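Local coordinates for protein beta-lactamase (Chitinophaga pinensis, PDB 6N36) that probably hydrolyses the beta-lactam ring of antibiotics, as a metallo-beta-lactamase superfamily member with two zinc sites, at residues N184-L189 / K212-L217. Sequence-based numbering, arbitrary orientation.
Sequences NIPSIL and KAMKAL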
loop_
_atom_site.group_PDB
_atom_site.type_symbol
_atom_site.label_atom_id
_atom_site.label_comp_id
_atom_site.label_asym_id
_atom_site.label_seq_id
_atom_site.Cartn_x
_atom_site.Cartn_y
_atom_site.Cartn_z
ATOM N N ASN A 184 -3.493 5.016 1.159
ATOM C CA ASN A 184 -2.345 5.567 0.417
ATOM C C ASN A 184 -2.332 7.080 0.579
ATOM O O ASN A 184 -3.101 7.769 0.002
ATOM C CB ASN A 184 -2.347 5.147 -1.048
ATOM C CG ASN A 184 -0.951 5.306 -1.597
ATOM O OD1 ASN A 184 -0.111 4.402 -1.440
ATOM N ND2 ASN A 184 -0.663 6.467 -2.219
ATOM N N ILE A 185 -1.396 7.564 1.365
ATOM C CA ILE A 185 -1.353 8.992 1.763
ATOM C C ILE A 185 -0.900 9.774 0.543
ATOM O O ILE A 185 -0.009 9.366 -0.198
ATOM C CB ILE A 185 -0.416 9.175 2.972
ATOM C CG1 ILE A 185 -0.984 8.496 4.223
ATOM C CG2 ILE A 185 -0.112 10.661 3.216
ATOM C CD1 ILE A 185 -2.357 8.901 4.650
ATOM N N PRO A 186 -1.574 10.890 0.229
ATOM C CA PRO A 186 -1.291 11.654 -0.986
ATOM C C PRO A 186 -0.072 12.570 -0.855
ATOM O O PRO A 186 -0.162 13.777 -0.991
ATOM C CB PRO A 186 -2.590 12.411 -1.208
ATOM C CG PRO A 186 -3.066 12.678 0.190
ATOM C CD PRO A 186 -2.797 11.378 0.910
ATOM N N SER A 187 1.071 11.965 -0.592
ATOM C CA SER A 187 2.347 12.694 -0.570
ATOM C C SER A 187 2.725 13.181 -1.972
ATOM O O SER A 187 2.449 12.520 -2.947
ATOM C CB SER A 187 3.431 11.893 0.094
ATOM O OG SER A 187 3.692 10.729 -0.636
ATOM N N ILE A 188 3.312 14.355 -2.050
ATOM C CA ILE A 188 3.724 15.054 -3.294
ATOM C C ILE A 188 5.243 15.085 -3.329
ATOM O O ILE A 188 5.830 15.661 -2.381
ATOM C CB ILE A 188 3.113 16.460 -3.297
ATOM C CG1 ILE A 188 1.593 16.413 -3.125
ATOM C CG2 ILE A 188 3.490 17.131 -4.614
ATOM C CD1 ILE A 188 0.948 17.778 -2.782
ATOM N N LEU A 189 5.855 14.563 -4.391
ATOM C CA LEU A 189 7.329 14.557 -4.520
ATOM C C LEU A 189 7.771 15.968 -4.913
ATOM O O LEU A 189 6.980 16.790 -5.466
ATOM C CB LEU A 189 7.781 13.537 -5.565
ATOM C CG LEU A 189 7.536 12.075 -5.182
ATOM C CD1 LEU A 189 8.124 11.150 -6.242
ATOM C CD2 LEU A 189 8.126 11.786 -3.837
ATOM N N LYS A 212 -9.854 15.468 -0.868
ATOM C CA LYS A 212 -11.268 15.575 -0.442
ATOM C C LYS A 212 -11.861 14.183 -0.193
ATOM O O LYS A 212 -12.512 13.949 0.850
ATOM C CB LYS A 212 -12.073 16.362 -1.473
ATOM C CG LYS A 212 -11.654 17.825 -1.598
ATOM C CD LYS A 212 -12.414 18.617 -2.634
ATOM C CE LYS A 212 -12.024 18.284 -4.047
ATOM N NZ LYS A 212 -12.841 19.010 -5.042
ATOM N N ALA A 213 -11.601 13.242 -1.090
ATOM C CA ALA A 213 -12.170 11.888 -1.076
ATOM C C ALA A 213 -11.696 11.142 0.183
ATOM O O ALA A 213 -12.502 10.513 0.880
ATOM C CB ALA A 213 -11.793 11.158 -2.319
ATOM N N MET A 214 -10.413 11.243 0.519
ATOM C CA MET A 214 -9.878 10.537 1.687
ATOM C C MET A 214 -10.427 11.161 2.979
ATOM O O MET A 214 -10.646 10.402 3.919
ATOM C CB MET A 214 -8.341 10.546 1.622
ATOM C CG MET A 214 -7.864 9.702 0.459
ATOM S SD MET A 214 -6.055 9.492 0.508
ATOM C CE MET A 214 -5.948 8.282 1.836
ATOM N N LYS A 215 -10.677 12.461 3.009
ATOM C CA LYS A 215 -11.231 13.070 4.243
ATOM C C LYS A 215 -12.623 12.488 4.505
ATOM O O LYS A 215 -13.063 12.372 5.685
ATOM C CB LYS A 215 -11.321 14.579 4.063
ATOM C CG LYS A 215 -11.363 15.319 5.395
ATOM C CD LYS A 215 -9.964 15.278 6.015
ATOM C CE LYS A 215 -9.524 16.607 6.593
ATOM N NZ LYS A 215 -10.061 16.781 7.957
ATOM N N ALA A 216 -13.344 12.155 3.443
ATOM C CA ALA A 216 -14.750 11.722 3.530
ATOM C C ALA A 216 -14.908 10.261 3.973
ATOM O O ALA A 216 -16.040 9.862 4.290
ATOM C CB ALA A 216 -15.457 11.982 2.221
ATOM N N LEU A 217 -13.832 9.483 4.017
ATOM C CA LEU A 217 -13.928 8.055 4.363
ATOM C C LEU A 217 -14.229 7.886 5.845
ATOM O O LEU A 217 -13.835 8.724 6.643
ATOM C CB LEU A 217 -12.601 7.392 4.014
ATOM C CG LEU A 217 -12.296 7.323 2.527
ATOM C CD1 LEU A 217 -10.946 6.646 2.357
ATOM C CD2 LEU A 217 -13.391 6.585 1.783
#
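Met-214 reaches the loop 184-189 by a chain that first runs straight out from its helix and then bends: CG lies anti to the carbonyl carbon (chi1 -67°), chi2 is extended, and a turn at chi3 (76°) swings the methyl group round the sulfur. The thioether thus meets the loop at two places. Met-214 CE comes to 3.4 Å from the backbone O of Asn-184, with Met-214 SD almost as near to that oxygen, at 3.5 Å. On the ring of Pro-186 it is CD that touches, 3.8 Å from Met-214 SD, the ring and the thioether running alongside each other in opposite senses. No hydrogen bond crosses between the segments; van der Waals contact joins them, and a long, flexible, unbranched methionine suits a surface that offers both a carbonyl and a proline ring. Pro-186 suits its place because its CB is directed toward helix 203-215 and CD of its compact ring makes the contact, while its backbone forms the centre of an inverse gamma turn, in which Ser-187 N makes a weak 2.8 Å bond to Ile-185 O. Asn-184 gives this contact only its main chain. Its side chain, about 7 Å from a zinc ion, is turned to the metal site: OD1 accepts a hydrogen bond from ND1 of the zinc ligand His-83, a second-shell contact that probably helps to orient the imidazole. Ser-187 O likewise bonds to ND1 of another ligand, His-160. The loop that follows strand 177-182 therefore has the zinc centre to one side and the C-terminal end of helix 203-215 to another. Around this seam, Pro-186 also packs on Tyr-207, Thr-210 and Leu-211 of that helix, Met-214 touches Ser-166 of strand 165-172, and Ile-185 lies against Val-256 and Trp-260 of helix 250-268.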